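Local atomic coordinates of beta-amyloid-like protein (Caenorhabditis elegans, PDB entry 3K66), a protein that probably acts in cell adhesion and neural development as the worm homolog of human amyloid precursor protein, binding heparin through its E2 domain. Residues D105-H108 with D109-A113; L114-H117 with V118-N122. One frame throughout, in Å; residues are numbered along the deposited sequence.

Both contacts lie in series on helix 55-119 of the E2 domain, where it runs toward its C-terminal end. Coming from the N terminus, the chain first makes contact 1, residues 105-113, entirely within regular helix, so no loop is closed there; its inner face packs on helix 123-154. Contact 2, residues 114-122, follows directly, with neither nesting nor crossing, and here the chain unwinds into the short turn leading to helix 123-154. Its inner side meets Phe187 and the short helix 188-191. The two contacts, with centres about 12 Å apart, are joined by a probable hydrogen bond of 2.9 Å from Asn122 ND2 back to Ala113 O.

Contact 1 of 2, residues D105-H108 with D109-A113; sequences DATH and DYRQA
Asp105 through His108 give their carbonyls to the amides of Asp109 through Gln112, four residues on, with Arg111 N 2.9 Å from Thr107 O and Gln112 N 3.0 Å from His108 O. On the outer face His108 and Gln112 extend in the same direction, flank to flank, with ring and amide planes 67° apart and His108 NE2 3.4 Å from Gln112 OE1. With CG anti to the backbone N (chi1 172°), the imidazole of His108 brings NE2 and CE1 to the end of the glutamine, near OE1 and CD. A water accepts a hydrogen bond from Gln112 NE2 (2.6 Å) and sits in the plane of the His108 ring, weakly bonded to its NE2. This is an i to i+4 pairing on one side of a long alpha-helix, whose inner side meets Ser129 and Leu130 of helix 123-154 through Tyr110. Tyr110 also sends its hydroxyl to Thr180 O, while Thr107 OG1 bonds back to Lys103 O. Asp109 OD1 stands at the edge of the His108 ring, in its plane, 3.9 Å from CD2, roughly a quarter-turn round from Gln112 OE1.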
ATOM      1  N   ASP A 105      15.087 -12.973  -6.731  1.00 71.67           N
ATOM      2  CA  ASP A 105      16.514 -12.707  -6.844  1.00 72.65           C
ATOM      3  C   ASP A 105      17.282 -12.859  -5.517  1.00 70.60           C
ATOM      4  O   ASP A 105      18.421 -13.317  -5.498  1.00 69.43           O
ATOM      5  CB  ASP A 105      16.745 -11.319  -7.453  1.00 77.97           C
ATOM      6  CG  ASP A 105      16.051 -11.147  -8.803  1.00 82.17           C
ATOM      7  OD1 ASP A 105      15.734 -12.167  -9.460  1.00 84.93           O
ATOM      8  OD2 ASP A 105      15.835  -9.980  -9.191  1.00 86.46           O
ATOM      9  N   ALA A 106      16.673 -12.494  -4.396  1.00 68.58           N
ATOM     10  CA  ALA A 106      17.378 -12.642  -3.124  1.00 67.94           C
ATOM     11  C   ALA A 106      17.647 -14.121  -2.862  1.00 67.56           C
ATOM     12  O   ALA A 106      18.650 -14.499  -2.226  1.00 65.97           O
ATOM     13  CB  ALA A 106      16.572 -12.051  -1.980  1.00 65.72           C
ATOM     14  N   THR A 107      16.736 -14.958  -3.348  1.00 66.68           N
ATOM     15  CA  THR A 107      16.847 -16.400  -3.185  1.00 68.47           C
ATOM     16  C   THR A 107      18.002 -16.939  -4.021  1.00 68.83           C
ATOM     17  O   THR A 107      18.821 -17.718  -3.523  1.00 69.23           O
ATOM     18  CB  THR A 107      15.531 -17.100  -3.619  1.00 69.58           C
ATOM     19  OG1 THR A 107      14.465 -16.702  -2.748  1.00 69.90           O
ATOM     20  CG2 THR A 107      15.677 -18.611  -3.585  1.00 68.60           C
ATOM     21  N   HIS A 108      18.061 -16.532  -5.292  1.00 71.07           N
ATOM     22  CA  HIS A 108      19.123 -16.971  -6.204  1.00 71.22           C
ATOM     23  C   HIS A 108      20.477 -16.724  -5.578  1.00 70.02           C
ATOM     24  O   HIS A 108      21.251 -17.648  -5.394  1.00 69.67           O
ATOM     25  CB  HIS A 108      19.034 -16.213  -7.534  1.00 72.27           C
ATOM     26  CG  HIS A 108      20.183 -16.468  -8.458  1.00 75.51           C
ATOM     27  ND1 HIS A 108      20.228 -17.546  -9.322  1.00 76.92           N
ATOM     28  CD2 HIS A 108      21.352 -15.805  -8.622  1.00 76.00           C
ATOM     29  CE1 HIS A 108      21.376 -17.534  -9.974  1.00 78.74           C
ATOM     30  NE2 HIS A 108      22.076 -16.490  -9.570  1.00 78.91           N
ATOM     31  N   ASP A 109      20.760 -15.467  -5.264  1.00 69.41           N
ATOM     32  CA  ASP A 109      22.024 -15.124  -4.633  1.00 69.67           C
ATOM     33  C   ASP A 109      22.239 -16.051  -3.425  1.00 69.00           C
ATOM     34  O   ASP A 109      23.370 -16.457  -3.151  1.00 69.95           O
ATOM     35  CB  ASP A 109      22.035 -13.663  -4.159  1.00 72.97           C
ATOM     36  CG  ASP A 109      21.933 -12.664  -5.303  1.00 76.27           C
ATOM     37  OD1 ASP A 109      22.548 -12.884  -6.360  1.00 81.32           O
ATOM     38  OD2 ASP A 109      21.254 -11.635  -5.143  1.00 78.00           O
ATOM     39  N   TYR A 110      21.160 -16.400  -2.716  1.00 67.03           N
ATOM     40  CA  TYR A 110      21.280 -17.272  -1.536  1.00 66.22           C
ATOM     41  C   TYR A 110      21.751 -18.677  -1.839  1.00 67.92           C
ATOM     42  O   TYR A 110      22.747 -19.142  -1.274  1.00 66.44           O
ATOM     43  CB  TYR A 110      19.956 -17.400  -0.784  1.00 61.49           C
ATOM     44  CG  TYR A 110      20.023 -18.342   0.422  1.00 54.73           C
ATOM     45  CD1 TYR A 110      19.071 -19.338   0.608  1.00 51.59           C
ATOM     46  CD2 TYR A 110      20.991 -18.167   1.410  1.00 55.68           C
ATOM     47  CE1 TYR A 110      19.069 -20.129   1.747  1.00 49.82           C
ATOM     48  CE2 TYR A 110      21.006 -18.943   2.561  1.00 52.42           C
ATOM     49  CZ  TYR A 110      20.035 -19.918   2.726  1.00 53.45           C
ATOM     50  OH  TYR A 110      19.990 -20.639   3.906  1.00 50.73           O
ATOM     51  N   ARG A 111      21.008 -19.363  -2.700  1.00 69.95           N
ATOM     52  CA  ARG A 111      21.344 -20.722  -3.067  1.00 72.10           C
ATOM     53  C   ARG A 111      22.713 -20.825  -3.715  1.00 75.01           C
ATOM     54  O   ARG A 111      23.440 -21.784  -3.491  1.00 76.16           O
ATOM     55  CB  ARG A 111      20.282 -21.275  -3.994  1.00 72.09           C
ATOM     56  CG  ARG A 111      18.967 -21.579  -3.296  1.00 70.28           C
ATOM     57  CD  ARG A 111      18.555 -22.998  -3.592  1.00 70.97           C
ATOM     58  NE  ARG A 111      18.550 -23.828  -2.392  1.00 73.29           N
ATOM     59  CZ  ARG A 111      18.500 -25.158  -2.403  1.00 75.55           C
ATOM     60  NH1 ARG A 111      18.459 -25.819  -3.564  1.00 77.09           N
ATOM     61  NH2 ARG A 111      18.461 -25.829  -1.255  1.00 75.49           N
ATOM     62  N   GLN A 112      23.079 -19.830  -4.513  1.00 81.14           N
ATOM     63  CA  GLN A 112      24.388 -19.865  -5.149  1.00 84.52           C
ATOM     64  C   GLN A 112      25.404 -19.758  -4.016  1.00 85.58           C
ATOM     65  O   GLN A 112      26.386 -20.507  -3.965  1.00 84.90           O
ATOM     66  CB  GLN A 112      24.552 -18.704  -6.145  1.00 85.09           C
ATOM     67  CG  GLN A 112      25.210 -19.124  -7.477  1.00 90.99           C
ATOM     68  CD  GLN A 112      25.271 -18.013  -8.521  1.00 94.00           C
ATOM     69  OE1 GLN A 112      25.001 -18.236  -9.711  1.00 94.33           O
ATOM     70  NE2 GLN A 112      25.643 -16.826  -8.091  1.00 94.43           N
ATOM     71  N   ALA A 113      25.146 -18.829  -3.101  1.00 82.89           N
ATOM     72  CA  ALA A 113      26.027 -18.618  -1.961  1.00 82.10           C
ATOM     73  C   ALA A 113      26.304 -19.956  -1.289  1.00 81.38           C
ATOM     74  O   ALA A 113      27.427 -20.237  -0.867  1.00 80.86           O
ATOM     75  CB  ALA A 113      25.383 -17.659  -0.970  1.00 83.39           C
TER
HETATM   76  O   HOH W   1      24.997 -14.651  -9.276  1.00101.75           O

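Contact 2 of 2, residues L114-H117 with V118-N122; sequences LATH and VNKPN
Val118 N reaches two carbonyls of the preceding turn at once: Leu114 O at 3.1 Å, and Ala115 O in a second, weak bond. Such sharing between the i-4 and i-3 carbonyls comes where helix 55-119 runs out, and the chain then turns through Lys120 and Pro121 toward helix 123-154, forming the bend of a helical hairpin. Lys120 N still bonds to Thr116 O (3.2 Å). Beyond it the turn folds back over His117, whose CA-H points at Lys120 O (3.3 Å from CA to O, 158° at the hydrogen).

The imidazole of His117 bridges the bend and helix 188-191. A chi1 of -171° turns the ring away from its own backbone N and sets it beside the returning chain, where ND1 receives Asn122 N, which approaches at the ring edge, near its plane, in a weak bond of 2.9 Å. Pro121 CA lies 3.4 Å from the same ND1. On the far side of the ring NE2 bonds to Asp189 OD2, and Leu190 of helix 188-191 packs against the side chain, tying the bend to that short helix. A leucine at His117 would probably leave both Asn122 N and the Asp189 carboxylate without these partners and weaken the tie between the bend and helix 188-191.

Thr116 supplies the apolar counterpart. Its CG2 meets Lys120 CE at 3.8 Å, the lysine chain bending at chi2 to pass obliquely across the methyl, and it meets Asn122 CB at 4.0 Å. The amide of Asn122 reaches back toward Ala113 O on the helix, and its ND2 lies 3.9 Å from Thr116 CB.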
ATOM      1  N   LEU A 114      25.267 -20.777  -1.183  1.00 81.05           N
ATOM      2  CA  LEU A 114      25.399 -22.086  -0.554  1.00 79.33           C
ATOM      3  C   LEU A 114      26.162 -23.071  -1.431  1.00 81.17           C
ATOM      4  O   LEU A 114      27.103 -23.724  -0.970  1.00 81.95           O
ATOM      5  CB  LEU A 114      24.022 -22.668  -0.215  1.00 73.61           C
ATOM      6  CG  LEU A 114      23.403 -22.208   1.100  1.00 70.76           C
ATOM      7  CD1 LEU A 114      21.984 -22.726   1.189  1.00 64.03           C
ATOM      8  CD2 LEU A 114      24.247 -22.697   2.293  1.00 65.36           C
ATOM      9  N   ALA A 115      25.749 -23.193  -2.691  1.00 81.72           N
ATOM     10  CA  ALA A 115      26.416 -24.104  -3.606  1.00 81.46           C
ATOM     11  C   ALA A 115      27.902 -23.766  -3.640  1.00 82.08           C
ATOM     12  O   ALA A 115      28.740 -24.652  -3.497  1.00 81.14           O
ATOM     13  CB  ALA A 115      25.804 -24.008  -4.999  1.00 83.70           C
ATOM     14  N   THR A 116      28.228 -22.487  -3.810  1.00 81.40           N
ATOM     15  CA  THR A 116      29.625 -22.061  -3.842  1.00 82.81           C
ATOM     16  C   THR A 116      30.340 -22.402  -2.552  1.00 84.99           C
ATOM     17  O   THR A 116      31.558 -22.515  -2.515  1.00 86.71           O
ATOM     18  CB  THR A 116      29.755 -20.554  -4.071  1.00 82.34           C
ATOM     19  OG1 THR A 116      29.404 -20.246  -5.425  1.00 81.95           O
ATOM     20  CG2 THR A 116      31.176 -20.089  -3.790  1.00 80.24           C
ATOM     21  N   HIS A 117      29.571 -22.585  -1.493  1.00 86.47           N
ATOM     22  CA  HIS A 117      30.139 -22.915  -0.197  1.00 87.04           C
ATOM     23  C   HIS A 117      30.584 -24.360  -0.107  1.00 91.24           C
ATOM     24  O   HIS A 117      31.595 -24.661   0.522  1.00 93.07           O
ATOM     25  CB  HIS A 117      29.128 -22.645   0.909  1.00 83.99           C
ATOM     26  CG  HIS A 117      29.711 -22.761   2.278  1.00 79.73           C
ATOM     27  ND1 HIS A 117      30.587 -21.826   2.791  1.00 76.39           N
ATOM     28  CD2 HIS A 117      29.594 -23.722   3.224  1.00 77.65           C
ATOM     29  CE1 HIS A 117      30.980 -22.204   3.990  1.00 74.45           C
ATOM     30  NE2 HIS A 117      30.393 -23.352   4.279  1.00 75.02           N
ATOM     31  N   VAL A 118      29.798 -25.250  -0.707  1.00 94.75           N
ATOM     32  CA  VAL A 118      30.120 -26.667  -0.707  1.00 95.29           C
ATOM     33  C   VAL A 118      31.603 -26.813  -0.973  1.00100.36           C
ATOM     34  O   VAL A 118      32.297 -27.559  -0.284  1.00101.32           O
ATOM     35  CB  VAL A 118      29.332 -27.423  -1.810  1.00 94.92           C
ATOM     36  CG1 VAL A 118      30.201 -28.490  -2.450  1.00 91.56           C
ATOM     37  CG2 VAL A 118      28.053 -28.047  -1.234  1.00 93.60           C
ATOM     38  N   ASN A 119      32.076 -26.096  -1.988  1.00101.93           N
ATOM     39  CA  ASN A 119      33.476 -26.131  -2.384  1.00103.54           C
ATOM     40  C   ASN A 119      34.299 -25.273  -1.431  1.00103.07           C
ATOM     41  O   ASN A 119      34.977 -25.779  -0.541  1.00103.99           O
ATOM     42  CB  ASN A 119      33.648 -25.583  -3.801  1.00106.71           C
ATOM     43  CG  ASN A 119      32.456 -25.871  -4.706  1.00108.44           C
ATOM     44  OD1 ASN A 119      31.989 -24.975  -5.407  1.00109.42           O
ATOM     45  ND2 ASN A 119      31.978 -27.113  -4.719  1.00108.84           N
ATOM     46  N   LYS A 120      34.254 -23.959  -1.613  1.00 99.10           N
ATOM     47  CA  LYS A 120      35.023 -23.074  -0.728  1.00 97.37           C
ATOM     48  C   LYS A 120      34.166 -22.126   0.089  1.00 98.17           C
ATOM     49  O   LYS A 120      33.185 -21.573  -0.401  1.00 94.68           O
ATOM     50  CB  LYS A 120      36.065 -22.310  -1.519  1.00 97.14           C
ATOM     51  CG  LYS A 120      35.536 -21.298  -2.506  1.00 96.03           C
ATOM     52  CD  LYS A 120      35.025 -21.970  -3.751  1.00 96.98           C
ATOM     53  CE  LYS A 120      34.702 -20.917  -4.796  1.00 98.00           C
ATOM     54  NZ  LYS A 120      34.318 -21.573  -6.076  1.00 98.16           N
ATOM     55  N   PRO A 121      34.544 -21.922   1.364  1.00 95.26           N
ATOM     56  CA  PRO A 121      33.905 -21.077   2.375  1.00 97.04           C
ATOM     57  C   PRO A 121      33.292 -19.750   1.924  1.00 98.58           C
ATOM     58  O   PRO A 121      33.899 -18.691   2.106  1.00 96.23           O
ATOM     59  CB  PRO A 121      35.016 -20.842   3.402  1.00 95.22           C
ATOM     60  CG  PRO A 121      35.656 -22.162   3.423  1.00 93.90           C
ATOM     61  CD  PRO A 121      35.714 -22.585   1.950  1.00 94.15           C
ATOM     62  N   ASN A 122      32.074 -19.802   1.394  1.00 95.86           N
ATOM     63  CA  ASN A 122      31.410 -18.594   1.004  1.00 94.24           C
ATOM     64  C   ASN A 122      30.805 -17.949   2.257  1.00 93.59           C
ATOM     65  O   ASN A 122      29.932 -17.078   2.183  1.00 93.84           O
ATOM     66  CB  ASN A 122      30.344 -18.883  -0.032  1.00 95.77           C
ATOM     67  CG  ASN A 122      29.940 -17.657  -0.777  1.00 97.37           C
ATOM     68  OD1 ASN A 122      30.629 -16.648  -0.746  1.00 97.92           O
ATOM     69  ND2 ASN A 122      28.803 -17.740  -1.477  1.00 98.16           N
TER